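Local coordinates for uncharacterized esterase YxiM (Bacillus subtilis, PDB 2O14), which belongs to the GDSL lipolytic enzyme family and probably hydrolyses ester bonds, though its natural substrate is not established, at residues 161-166 with 230-235; 226-231 with 266-271; 287-292 with 322-327; 278-283 with 294-299. One frame throughout, in Å; residues are numbered along the deposited sequence.

Contacts 1 and 2 lie where central strands of the parallel sheet begin, and they touch: they share Pro230 and Gly231, and their centres are 7 Å apart. Contact 1 is the buried one, a pairing of strands 164-169 and 233-237 held by backbone hydrogen bonds; contact 2, partly buried, joins the loops leading into strands 233-237 and 271-275 by carbon packing and one water. Contacts 3 and 4, also partly buried, lie about 33 and 27 Å from contact 1, centre to centre. Both involve the long loop between strand 271-275 and helix 298-307, contact 3 through a ring pair and a threonine, contact 4 through a salt bridge and an indole bond.

Contact 1 (161-166 with 230-235); sequences TNRTIY and PGDYFM
Ile165 CD1 meets Tyr233 at the edge of its ring, 3.5 Å from Tyr233 CB, and Ile165 CG2 lies 4.1 Å from selenomethionine Met235 CB. With CG1 of Ile165 anti to the carbonyl carbon (chi1 -60°), CD1 reaches the neighbouring strand, on the face where the phenol of Tyr233 extends to Ala365 O. Tyr166 and Phe234 occupy the other face. Between these layers, strands 164-169 and 233-237 pair in parallel register, Ile165 beside Tyr233 and Tyr166 beside Phe234. Tyr233 N donates to Thr164 O, Tyr166 N to Tyr233 O at 2.7 Å, and Met235 N to Tyr166 O; the segment axes approach to 4.7 Å at 30°.

Before the strands pair, a side chain replaces a backbone partner: Thr164 N donates to Asp232 OD1 at 2.7 Å, approaching from above the carboxylate plane. Asp232 OD2 accepts from a water that also receives the hydroxyls of Thr161 and Tyr166, and from Lys229 N. Outermost, the extended Arg163 chain brings NE 2.9 Å from Gly231 O, which lies near the guanidinium plane. An alanine in place of Arg163 would remove that donor and is likely to leave Gly231 O without this mate and the loop before strand 233-237 less firmly held. The buried carboxylate of Asp232 thus has both oxygens engaged, and the polar groups gather where two central strands of the SGNH-type parallel sheet begin, whereas apolar contacts and regular backbone bonds take over further along.

Contact 2 (226-231 with 266-271); sequences KYIKPG and KAKGAD
Two loops that feed adjacent strands of the parallel sheet meet here, one of them carrying a Schellman motif: Gly269 ends helix 251-266 with positive phi, and its N bonds back to Lys266 O. Across the contact, Ala270 CB fits against Ile228, only 3.4 Å from Ile228 CG1, tighter than usual for two carbons. With CG1 turned away from its own backbone N (chi1 -157°), Ile228 carries CG1 and CD1 to the methyl of Ala270, while CG2 faces CB and CG of Lys268. A glycine in place of Ile228 would strip both branches away and would probably open a gap beside Ala270 and the base of Lys268.

The Pro230 ring lies against the turn, its CD 3.1 Å from Lys268 O. Pro230 CA makes a CA-H...O contact of 3.2 Å with Gly269 O, the angle at hydrogen being 147°. No direct hydrogen bond spans the two segments; a water does so instead, accepting from Gly231 N and donating to Gly269 O. Beneath the loops, Ile228 and Ala270 both rest on Val265 of helix 251-266, and Ile228 also touches Tyr166 of strand 164-169, close to where strands 233-237 and 271-275 begin.

Contact 3 (287-292 with 322-327); sequences EGIHSS and YFTSIG
Phe323 directs one edge at the imidazole of His290, with CD2 over the centre of one face of the ring and 3.5 Å from His290 NE2. The centroids are 4.8 Å apart and the planes meet at 57°, an inclined edge-to-face pair in which the two side chains run alongside each other in the same direction. His290 has CG anti to its backbone N (chi1 -172°), which swings the imidazole toward the helix. Both ring nitrogens are engaged as well, ND1 with Ser320 OG and NE2 with Arg280 O, so the rotation of the ring is fixed from two sides.

At the next helix residue, His290 N donates to Thr324 OG1 at 2.8 Å with an angle of 160° at hydrogen. The same hydroxyl is bonded to Ser320 O and accepts from a water that also donates to His290 O. The methyl branch makes the apolar contact: Thr324 CG2 packs against Ile289 CD1 at 3.7 Å. A second water bridges Gly288 O and Thr324 O.

The contact thus seats the loop 287-292 along the C-terminal part of helix 315-326. Phe284 meets His290 edge-to-face and also touches Phe323, which in turn packs on Thr331 of helix 328-332.

Contact 4 (278-283 with 294-299); sequences QGRATD and NRWYRA
The guanidinium of Arg295 is covered on one face by Arg280 CD, 3.5 Å above its plane and offset toward the rim, while the carboxylate of Asp283 lies at its edge. Carboxylate and guanidinium are only 15° from coplanar, and the grip is side-on and two-pronged: Arg295 NE donates to Asp283 OD2 at 2.8 Å, and Arg295 NH2 to Asp283 OD1 at 3.1 Å. Both oxygens are approached on their syn sides, somewhat out of the carboxylate plane. The other guanidinium, that of Arg280, stands almost perpendicular to it at 85°, with Arg295 NH2 at its edge. The indole of Trp296 has Arg295 CB over one face and Gln278 O at the edge, where Trp296 NE1 donates across 2.8 Å from above the carbonyl plane; the bond is bent, 136° at hydrogen.

Asp283 also ties its own loop together. Arg280 N donates to Asp283 OD2 from the face opposite Arg295 NE, closing over the type I turn from Arg280 to Asp283, and Ser292 OG bonds to the same oxygen. This concentration of donors would be expected to stabilise the negative charge of Asp283. Only Arg295 pairs its guanidinium with Asp283, which probably eases the approach of Arg280 NE to 3.9 Å from Arg295 NH1. A water accepts from Arg295 NH2 and, weakly, from Arg280 NE.

Arg280 NH1 bonds to Thr340 OG1, and its side chain lies about 6 Å from that of Asp339 and 7 Å from that of His342, active-site residues by similarity. Through Arg280, this loop borders the probable catalytic site of an SGNH hydrolase.

Contact 1 (161-166 with 230-235)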
loop_
_atom_site.group_PDB
_atom_site.type_symbol
_atom_site.label_atom_id
_atom_site.label_comp_id
_atom_site.label_asym_id
_atom_site.label_seq_id
_atom_site.Cartn_x
_atom_site.Cartn_y
_atom_site.Cartn_z
ATOM N N THR A 161 3.831 8.593 -14.796
ATOM C CA THR A 161 2.980 8.612 -13.614
ATOM C C THR A 161 2.596 10.021 -13.192
ATOM O O THR A 161 3.307 10.986 -13.489
ATOM C CB THR A 161 3.695 7.973 -12.418
ATOM O OG1 THR A 161 4.857 8.750 -12.104
ATOM C CG2 THR A 161 4.122 6.546 -12.737
ATOM N N ASN A 162 1.466 10.136 -12.497
ATOM C CA ASN A 162 1.016 11.423 -11.984
ATOM C C ASN A 162 1.748 11.654 -10.664
ATOM O O ASN A 162 2.354 10.730 -10.116
ATOM C CB ASN A 162 -0.494 11.418 -11.727
ATOM C CG ASN A 162 -1.307 11.504 -13.005
ATOM O OD1 ASN A 162 -1.065 12.367 -13.849
ATOM N ND2 ASN A 162 -2.284 10.616 -13.149
ATOM N N ARG A 163 1.700 12.880 -10.156
ATOM C CA ARG A 163 2.358 13.192 -8.893
ATOM C C ARG A 163 1.780 12.250 -7.837
ATOM O O ARG A 163 0.561 12.091 -7.740
ATOM C CB ARG A 163 2.097 14.642 -8.519
ATOM C CG ARG A 163 3.085 15.198 -7.527
ATOM C CD ARG A 163 2.880 16.684 -7.370
ATOM N NE ARG A 163 3.848 17.270 -6.455
ATOM C CZ ARG A 163 3.871 18.557 -6.134
ATOM N NH1 ARG A 163 2.974 19.383 -6.662
ATOM N NH2 ARG A 163 4.777 19.014 -5.282
ATOM N N THR A 164 2.645 11.625 -7.045
ATOM C CA THR A 164 2.165 10.667 -6.060
ATOM C C THR A 164 2.868 10.689 -4.714
ATOM O O THR A 164 4.045 11.018 -4.617
ATOM C CB THR A 164 2.304 9.228 -6.600
ATOM O OG1 THR A 164 1.758 9.153 -7.924
ATOM C CG2 THR A 164 1.579 8.242 -5.688
ATOM N N ILE A 165 2.120 10.319 -3.679
ATOM C CA ILE A 165 2.652 10.211 -2.329
ATOM C C ILE A 165 2.782 8.706 -2.096
ATOM O O ILE A 165 1.770 8.005 -2.020
ATOM C CB ILE A 165 1.675 10.743 -1.262
ATOM C CG1 ILE A 165 1.349 12.216 -1.512
ATOM C CG2 ILE A 165 2.291 10.565 0.129
ATOM C CD1 ILE A 165 2.529 13.125 -1.347
ATOM N N TYR A 166 4.010 8.203 -2.003
ATOM C CA TYR A 166 4.217 6.776 -1.760
ATOM C C TYR A 166 4.374 6.596 -0.256
ATOM O O TYR A 166 5.267 7.189 0.357
ATOM C CB TYR A 166 5.472 6.288 -2.486
ATOM C CG TYR A 166 5.341 6.328 -3.989
ATOM C CD1 TYR A 166 4.772 5.264 -4.688
ATOM C CD2 TYR A 166 5.747 7.448 -4.711
ATOM C CE1 TYR A 166 4.612 5.314 -6.071
ATOM C CE2 TYR A 166 5.587 7.510 -6.092
ATOM C CZ TYR A 166 5.020 6.442 -6.765
ATOM O OH TYR A 166 4.857 6.511 -8.126
ATOM N N PRO A 230 11.093 13.000 -9.282
ATOM C CA PRO A 230 11.007 14.367 -8.763
ATOM C C PRO A 230 9.556 14.833 -8.708
ATOM O O PRO A 230 8.783 14.623 -9.649
ATOM C CB PRO A 230 11.836 15.166 -9.766
ATOM C CG PRO A 230 12.897 14.192 -10.158
ATOM C CD PRO A 230 12.109 12.908 -10.348
ATOM N N GLY A 231 9.191 15.456 -7.594
ATOM C CA GLY A 231 7.837 15.942 -7.429
ATOM C C GLY A 231 7.055 15.088 -6.452
ATOM O O GLY A 231 6.155 15.585 -5.768
ATOM N N ASP A 232 7.400 13.804 -6.384
ATOM C CA ASP A 232 6.722 12.876 -5.486
ATOM C C ASP A 232 7.257 12.947 -4.057
ATOM O O ASP A 232 8.291 13.564 -3.787
ATOM C CB ASP A 232 6.869 11.430 -5.980
ATOM C CG ASP A 232 6.275 11.212 -7.359
ATOM O OD1 ASP A 232 5.259 11.861 -7.689
ATOM O OD2 ASP A 232 6.819 10.373 -8.106
ATOM N N TYR A 233 6.539 12.297 -3.148
ATOM C CA TYR A 233 6.931 12.243 -1.749
ATOM C C TYR A 233 6.913 10.799 -1.263
ATOM O O TYR A 233 6.006 10.031 -1.600
ATOM C CB TYR A 233 5.976 13.076 -0.886
ATOM C CG TYR A 233 6.196 14.563 -0.987
ATOM C CD1 TYR A 233 7.347 15.153 -0.472
ATOM C CD2 TYR A 233 5.249 15.386 -1.588
ATOM C CE1 TYR A 233 7.550 16.532 -0.552
ATOM C CE2 TYR A 233 5.440 16.766 -1.673
ATOM C CZ TYR A 233 6.594 17.332 -1.151
ATOM O OH TYR A 233 6.784 18.695 -1.234
ATOM N N PHE A 234 7.934 10.426 -0.499
ATOM C CA PHE A 234 8.002 9.092 0.082
ATOM C C PHE A 234 7.712 9.327 1.558
ATOM O O PHE A 234 8.570 9.810 2.294
ATOM C CB PHE A 234 9.394 8.480 -0.094
ATOM C CG PHE A 234 9.585 7.174 0.640
ATOM C CD1 PHE A 234 8.557 6.231 0.706
ATOM C CD2 PHE A 234 10.811 6.866 1.230
ATOM C CE1 PHE A 234 8.745 4.997 1.348
ATOM C CE2 PHE A 234 11.012 5.634 1.874
ATOM C CZ PHE A 234 9.975 4.699 1.931
HETATM N N MSE A 235 6.490 9.020 1.975
HETATM C CA MSE A 235 6.086 9.206 3.363
HETATM C C MSE A 235 6.326 7.894 4.083
HETATM O O MSE A 235 5.622 6.907 3.853
HETATM C CB MSE A 235 4.617 9.599 3.418
HETATM C CG MSE A 235 4.165 10.097 4.765
HETATM SE SE MSE A 235 2.707 11.334 4.549
HETATM C CE MSE A 235 3.696 12.982 4.758
HETATM O O HOH W 1 5.472 8.702 -9.518
#

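Contact 2 (226-231 with 266-271)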
loop_
_atom_site.group_PDB
_atom_site.type_symbol
_atom_site.label_atom_id
_atom_site.label_comp_id
_atom_site.label_asym_id
_atom_site.label_seq_id
_atom_site.Cartn_x
_atom_site.Cartn_y
_atom_site.Cartn_z
ATOM N N LYS A 226 10.662 1.939 -8.389
ATOM C CA LYS A 226 10.316 1.686 -9.778
ATOM C C LYS A 226 9.649 2.901 -10.424
ATOM O O LYS A 226 9.837 3.156 -11.614
ATOM C CB LYS A 226 9.357 0.494 -9.856
ATOM C CG LYS A 226 8.881 0.135 -11.260
ATOM C CD LYS A 226 9.878 -0.745 -11.992
ATOM C CE LYS A 226 9.333 -1.176 -13.346
ATOM N NZ LYS A 226 10.280 -2.075 -14.052
ATOM N N TYR A 227 8.882 3.656 -9.642
ATOM C CA TYR A 227 8.156 4.796 -10.195
ATOM C C TYR A 227 8.394 6.166 -9.568
ATOM O O TYR A 227 8.186 7.183 -10.227
ATOM C CB TYR A 227 6.652 4.511 -10.152
ATOM C CG TYR A 227 6.252 3.211 -10.803
ATOM C CD1 TYR A 227 6.319 3.050 -12.187
ATOM C CD2 TYR A 227 5.791 2.140 -10.037
ATOM C CE1 TYR A 227 5.932 1.853 -12.794
ATOM C CE2 TYR A 227 5.404 0.933 -10.638
ATOM C CZ TYR A 227 5.475 0.799 -12.015
ATOM O OH TYR A 227 5.086 -0.379 -12.617
ATOM N N ILE A 228 8.816 6.211 -8.310
ATOM C CA ILE A 228 9.025 7.500 -7.653
ATOM C C ILE A 228 10.003 8.388 -8.426
ATOM O O ILE A 228 11.034 7.927 -8.910
ATOM C CB ILE A 228 9.497 7.305 -6.191
ATOM C CG1 ILE A 228 9.172 8.557 -5.372
ATOM C CG2 ILE A 228 10.980 6.997 -6.157
ATOM C CD1 ILE A 228 9.304 8.363 -3.865
ATOM N N LYS A 229 9.663 9.666 -8.547
ATOM C CA LYS A 229 10.489 10.620 -9.281
ATOM C C LYS A 229 10.368 12.029 -8.701
ATOM O O LYS A 229 9.636 12.253 -7.736
ATOM C CB LYS A 229 10.065 10.642 -10.752
ATOM C CG LYS A 229 8.586 10.930 -10.969
ATOM C CD LYS A 229 8.232 10.950 -12.456
ATOM C CE LYS A 229 6.728 11.040 -12.672
ATOM N NZ LYS A 229 6.137 12.246 -12.042
ATOM N N PRO A 230 11.093 13.000 -9.282
ATOM C CA PRO A 230 11.007 14.367 -8.763
ATOM C C PRO A 230 9.556 14.833 -8.708
ATOM O O PRO A 230 8.783 14.623 -9.649
ATOM C CB PRO A 230 11.836 15.166 -9.766
ATOM C CG PRO A 230 12.897 14.192 -10.158
ATOM C CD PRO A 230 12.109 12.908 -10.348
ATOM N N GLY A 231 9.191 15.456 -7.594
ATOM C CA GLY A 231 7.837 15.942 -7.429
ATOM C C GLY A 231 7.055 15.088 -6.452
ATOM O O GLY A 231 6.155 15.585 -5.768
ATOM N N LYS A 266 16.065 9.577 -2.576
ATOM C CA LYS A 266 16.549 10.903 -2.942
ATOM C C LYS A 266 17.333 10.831 -4.244
ATOM O O LYS A 266 17.385 11.798 -5.000
ATOM C CB LYS A 266 17.425 11.490 -1.833
ATOM C CG LYS A 266 16.644 12.173 -0.722
ATOM C CD LYS A 266 17.574 12.635 0.394
ATOM C CE LYS A 266 16.874 13.574 1.365
ATOM N NZ LYS A 266 16.513 14.866 0.713
ATOM N N ALA A 267 17.937 9.678 -4.509
ATOM C CA ALA A 267 18.703 9.493 -5.738
ATOM C C ALA A 267 17.779 9.549 -6.957
ATOM O O ALA A 267 18.237 9.750 -8.080
ATOM C CB ALA A 267 19.441 8.159 -5.701
ATOM N N LYS A 268 16.479 9.369 -6.729
ATOM C CA LYS A 268 15.495 9.404 -7.808
ATOM C C LYS A 268 14.976 10.822 -8.011
ATOM O O LYS A 268 14.199 11.079 -8.929
ATOM C CB LYS A 268 14.314 8.483 -7.490
ATOM C CG LYS A 268 14.661 7.011 -7.372
ATOM C CD LYS A 268 15.031 6.403 -8.716
ATOM C CE LYS A 268 15.220 4.897 -8.590
ATOM N NZ LYS A 268 15.496 4.257 -9.906
ATOM N N GLY A 269 15.402 11.738 -7.146
ATOM C CA GLY A 269 14.967 13.120 -7.258
ATOM C C GLY A 269 13.707 13.433 -6.472
ATOM O O GLY A 269 13.249 14.574 -6.453
ATOM N N ALA A 270 13.140 12.421 -5.824
ATOM C CA ALA A 270 11.930 12.605 -5.027
ATOM C C ALA A 270 12.295 13.058 -3.615
ATOM O O ALA A 270 13.466 13.016 -3.226
ATOM C CB ALA A 270 11.143 11.302 -4.969
ATOM N N ASP A 271 11.297 13.497 -2.852
ATOM C CA ASP A 271 11.538 13.946 -1.486
ATOM C C ASP A 271 11.063 12.932 -0.454
ATOM O O ASP A 271 10.193 12.103 -0.731
ATOM C CB ASP A 271 10.857 15.293 -1.230
ATOM C CG ASP A 271 11.526 16.431 -1.974
ATOM O OD1 ASP A 271 12.769 16.540 -1.890
ATOM O OD2 ASP A 271 10.812 17.216 -2.634
HETATM O O HOH W 2 11.494 16.702 -6.164
#

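Contact 3 (287-292 with 322-327)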
loop_
_atom_site.group_PDB
_atom_site.type_symbol
_atom_site.label_atom_id
_atom_site.label_comp_id
_atom_site.label_asym_id
_atom_site.label_seq_id
_atom_site.Cartn_x
_atom_site.Cartn_y
_atom_site.Cartn_z
ATOM N N GLU A 287 -0.915 12.513 35.777
ATOM C CA GLU A 287 -1.440 13.846 35.516
ATOM C C GLU A 287 -2.277 13.919 34.242
ATOM O O GLU A 287 -2.648 15.006 33.804
ATOM C CB GLU A 287 -0.284 14.848 35.437
ATOM C CG GLU A 287 0.237 15.330 36.793
ATOM C CD GLU A 287 0.536 14.199 37.763
ATOM O OE1 GLU A 287 -0.418 13.617 38.327
ATOM O OE2 GLU A 287 1.729 13.886 37.960
ATOM N N GLY A 288 -2.569 12.763 33.649
ATOM C CA GLY A 288 -3.371 12.732 32.438
ATOM C C GLY A 288 -2.689 13.270 31.192
ATOM O O GLY A 288 -3.356 13.719 30.262
ATOM N N ILE A 289 -1.361 13.235 31.165
ATOM C CA ILE A 289 -0.619 13.721 30.006
ATOM C C ILE A 289 -0.121 12.522 29.203
ATOM O O ILE A 289 0.526 11.625 29.754
ATOM C CB ILE A 289 0.609 14.565 30.419
ATOM C CG1 ILE A 289 0.187 15.705 31.363
ATOM C CG2 ILE A 289 1.303 15.101 29.168
ATOM C CD1 ILE A 289 -0.851 16.672 30.792
ATOM N N HIS A 290 -0.419 12.509 27.906
ATOM C CA HIS A 290 0.002 11.412 27.038
ATOM C C HIS A 290 1.419 11.641 26.514
ATOM O O HIS A 290 1.690 12.642 25.856
ATOM C CB HIS A 290 -0.971 11.270 25.867
ATOM C CG HIS A 290 -0.736 10.048 25.033
ATOM N ND1 HIS A 290 0.386 9.886 24.246
ATOM C CD2 HIS A 290 -1.468 8.919 24.881
ATOM C CE1 HIS A 290 0.335 8.710 23.647
ATOM N NE2 HIS A 290 -0.779 8.104 24.015
ATOM N N SER A 291 2.320 10.707 26.813
ATOM C CA SER A 291 3.714 10.805 26.385
ATOM C C SER A 291 4.255 9.469 25.879
ATOM O O SER A 291 4.034 8.431 26.499
ATOM C CB SER A 291 4.582 11.289 27.546
ATOM O OG SER A 291 5.958 11.222 27.211
ATOM N N SER A 292 4.972 9.508 24.758
ATOM C CA SER A 292 5.549 8.307 24.157
ATOM C C SER A 292 6.862 8.677 23.472
ATOM O O SER A 292 7.327 7.974 22.571
ATOM C CB SER A 292 4.586 7.730 23.115
ATOM O OG SER A 292 3.266 7.633 23.623
ATOM N N TYR A 322 -2.734 15.724 21.018
ATOM C CA TYR A 322 -4.154 15.560 20.732
ATOM C C TYR A 322 -4.824 14.607 21.722
ATOM O O TYR A 322 -5.955 14.846 22.150
ATOM C CB TYR A 322 -4.357 15.048 19.305
ATOM C CG TYR A 322 -5.807 14.851 18.938
ATOM C CD1 TYR A 322 -6.331 13.577 18.739
ATOM C CD2 TYR A 322 -6.661 15.942 18.795
ATOM C CE1 TYR A 322 -7.672 13.391 18.407
ATOM C CE2 TYR A 322 -8.003 15.769 18.464
ATOM C CZ TYR A 322 -8.501 14.490 18.271
ATOM O OH TYR A 322 -9.827 14.319 17.939
ATOM N N PHE A 323 -4.134 13.529 22.086
ATOM C CA PHE A 323 -4.702 12.577 23.033
ATOM C C PHE A 323 -4.822 13.249 24.397
ATOM O O PHE A 323 -5.811 13.062 25.106
ATOM C CB PHE A 323 -3.828 11.324 23.158
ATOM C CG PHE A 323 -3.627 10.581 21.859
ATOM C CD1 PHE A 323 -4.664 10.459 20.935
ATOM C CD2 PHE A 323 -2.405 9.978 21.575
ATOM C CE1 PHE A 323 -4.488 9.746 19.744
ATOM C CE2 PHE A 323 -2.216 9.260 20.386
ATOM C CZ PHE A 323 -3.262 9.146 19.470
ATOM N N THR A 324 -3.808 14.028 24.762
ATOM C CA THR A 324 -3.814 14.735 26.034
ATOM C C THR A 324 -4.981 15.720 26.085
ATOM O O THR A 324 -5.566 15.936 27.144
ATOM C CB THR A 324 -2.501 15.531 26.254
ATOM O OG1 THR A 324 -1.408 14.622 26.426
ATOM C CG2 THR A 324 -2.607 16.415 27.489
ATOM N N SER A 325 -5.327 16.303 24.941
ATOM C CA SER A 325 -6.410 17.279 24.890
ATOM C C SER A 325 -7.812 16.679 24.887
ATOM O O SER A 325 -8.789 17.392 25.131
ATOM C CB SER A 325 -6.254 18.188 23.668
ATOM O OG SER A 325 -6.623 17.515 22.479
ATOM N N ILE A 326 -7.927 15.384 24.609
ATOM C CA ILE A 326 -9.243 14.754 24.589
ATOM C C ILE A 326 -9.462 13.787 25.750
ATOM O O ILE A 326 -10.588 13.351 25.993
ATOM C CB ILE A 326 -9.505 14.016 23.252
ATOM C CG1 ILE A 326 -8.520 12.861 23.074
ATOM C CG2 ILE A 326 -9.397 14.997 22.088
ATOM C CD1 ILE A 326 -8.763 12.056 21.811
ATOM N N GLY A 327 -8.388 13.458 26.467
ATOM C CA GLY A 327 -8.506 12.561 27.606
ATOM C C GLY A 327 -8.294 11.088 27.302
ATOM O O GLY A 327 -8.492 10.651 26.170
HETATM O O HOH W 3 -6.160 14.462 29.289
HETATM O O HOH W 4 1.076 15.523 25.297
#

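Contact 4 (278-283 with 294-299)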
loop_
_atom_site.group_PDB
_atom_site.type_symbol
_atom_site.label_atom_id
_atom_site.label_comp_id
_atom_site.label_asym_id
_atom_site.label_seq_id
_atom_site.Cartn_x
_atom_site.Cartn_y
_atom_site.Cartn_z
ATOM N N GLN A 278 3.203 7.203 16.388
ATOM C CA GLN A 278 2.518 7.532 17.632
ATOM C C GLN A 278 2.666 6.376 18.611
ATOM O O GLN A 278 3.033 5.263 18.214
ATOM C CB GLN A 278 1.042 7.824 17.376
ATOM C CG GLN A 278 0.523 7.373 16.031
ATOM C CD GLN A 278 0.569 5.879 15.853
ATOM O OE1 GLN A 278 0.103 5.131 16.711
ATOM N NE2 GLN A 278 1.122 5.431 14.736
ATOM N N GLY A 279 2.390 6.640 19.887
ATOM C CA GLY A 279 2.523 5.609 20.903
ATOM C C GLY A 279 1.274 4.787 21.151
ATOM O O GLY A 279 0.401 4.683 20.287
ATOM N N ARG A 280 1.194 4.193 22.337
ATOM C CA ARG A 280 0.044 3.378 22.708
ATOM C C ARG A 280 -1.063 4.240 23.313
ATOM O O ARG A 280 -0.798 5.303 23.879
ATOM C CB ARG A 280 0.461 2.295 23.707
ATOM C CG ARG A 280 1.345 1.199 23.118
ATOM C CD ARG A 280 1.796 0.229 24.202
ATOM N NE ARG A 280 2.634 -0.852 23.684
ATOM C CZ ARG A 280 2.192 -1.845 22.917
ATOM N NH1 ARG A 280 0.912 -1.904 22.572
ATOM N NH2 ARG A 280 3.030 -2.786 22.501
ATOM N N ALA A 281 -2.302 3.770 23.193
ATOM C CA ALA A 281 -3.459 4.492 23.713
ATOM C C ALA A 281 -3.408 4.716 25.224
ATOM O O ALA A 281 -4.083 5.599 25.747
ATOM C CB ALA A 281 -4.736 3.740 23.352
ATOM N N THR A 282 -2.603 3.919 25.918
ATOM C CA THR A 282 -2.497 4.012 27.368
ATOM C C THR A 282 -1.234 4.689 27.904
ATOM O O THR A 282 -0.928 4.580 29.093
ATOM C CB THR A 282 -2.607 2.608 27.996
ATOM O OG1 THR A 282 -1.667 1.732 27.365
ATOM C CG2 THR A 282 -4.007 2.047 27.803
ATOM N N ASP A 283 -0.502 5.387 27.040
ATOM C CA ASP A 283 0.712 6.075 27.472
ATOM C C ASP A 283 0.391 7.408 28.165
ATOM O O ASP A 283 0.950 8.456 27.829
ATOM C CB ASP A 283 1.644 6.323 26.281
ATOM C CG ASP A 283 2.201 5.035 25.691
ATOM O OD1 ASP A 283 2.086 3.969 26.337
ATOM O OD2 ASP A 283 2.768 5.097 24.578
ATOM N N ASN A 294 9.906 8.229 23.864
ATOM C CA ASN A 294 11.032 7.304 23.730
ATOM C C ASN A 294 10.684 5.986 23.048
ATOM O O ASN A 294 11.497 5.065 23.026
ATOM C CB ASN A 294 11.636 7.007 25.102
ATOM C CG ASN A 294 12.071 8.266 25.826
ATOM O OD1 ASN A 294 12.940 9.002 25.354
ATOM N ND2 ASN A 294 11.459 8.523 26.978
ATOM N N ARG A 295 9.485 5.895 22.489
ATOM C CA ARG A 295 9.060 4.668 21.824
ATOM C C ARG A 295 9.449 4.573 20.354
ATOM O O ARG A 295 9.743 5.576 19.700
ATOM C CB ARG A 295 7.538 4.508 21.908
ATOM C CG ARG A 295 6.982 4.089 23.256
ATOM C CD ARG A 295 5.509 3.764 23.091
ATOM N NE ARG A 295 4.863 3.327 24.323
ATOM C CZ ARG A 295 5.051 2.146 24.903
ATOM N NH1 ARG A 295 5.880 1.256 24.370
ATOM N NH2 ARG A 295 4.392 1.853 26.019
ATOM N N TRP A 296 9.453 3.341 19.854
ATOM C CA TRP A 296 9.723 3.047 18.454
ATOM C C TRP A 296 10.961 3.699 17.825
ATOM O O TRP A 296 10.883 4.199 16.702
ATOM C CB TRP A 296 8.490 3.445 17.643
ATOM C CG TRP A 296 7.173 3.265 18.376
ATOM C CD1 TRP A 296 6.118 4.133 18.378
ATOM C CD2 TRP A 296 6.748 2.121 19.137
ATOM N NE1 TRP A 296 5.061 3.602 19.084
ATOM C CE2 TRP A 296 5.420 2.370 19.560
ATOM C CE3 TRP A 296 7.357 0.911 19.498
ATOM C CZ2 TRP A 296 4.691 1.450 20.327
ATOM C CZ3 TRP A 296 6.631 -0.007 20.260
ATOM C CH2 TRP A 296 5.311 0.270 20.665
ATOM N N TYR A 297 12.094 3.687 18.527
ATOM C CA TYR A 297 13.335 4.286 18.015
ATOM C C TYR A 297 13.187 5.737 17.542
ATOM O O TYR A 297 13.910 6.177 16.644
ATOM C CB TYR A 297 13.910 3.470 16.848
ATOM C CG TYR A 297 14.375 2.070 17.191
ATOM C CD1 TYR A 297 14.864 1.758 18.460
ATOM C CD2 TYR A 297 14.366 1.063 16.225
ATOM C CE1 TYR A 297 15.331 0.477 18.754
ATOM C CE2 TYR A 297 14.834 -0.216 16.507
ATOM C CZ TYR A 297 15.314 -0.505 17.772
ATOM O OH TYR A 297 15.770 -1.777 18.049
ATOM N N ARG A 298 12.262 6.479 18.144
ATOM C CA ARG A 298 12.036 7.877 17.773
ATOM C C ARG A 298 13.321 8.690 17.687
ATOM O O ARG A 298 13.482 9.517 16.790
ATOM C CB ARG A 298 11.080 8.544 18.768
ATOM C CG ARG A 298 10.906 10.045 18.557
ATOM C CD ARG A 298 9.646 10.566 19.232
ATOM N NE ARG A 298 9.525 12.019 19.113
ATOM C CZ ARG A 298 10.197 12.889 19.858
ATOM N NH1 ARG A 298 11.040 12.461 20.785
ATOM N NH2 ARG A 298 10.037 14.189 19.664
ATOM N N ALA A 299 14.234 8.454 18.621
ATOM C CA ALA A 299 15.498 9.180 18.655
ATOM C C ALA A 299 16.253 9.112 17.323
ATOM O O ALA A 299 16.766 10.125 16.837
ATOM C CB ALA A 299 16.373 8.638 19.788
HETATM O O HOH W 5 4.879 -1.247 26.272
#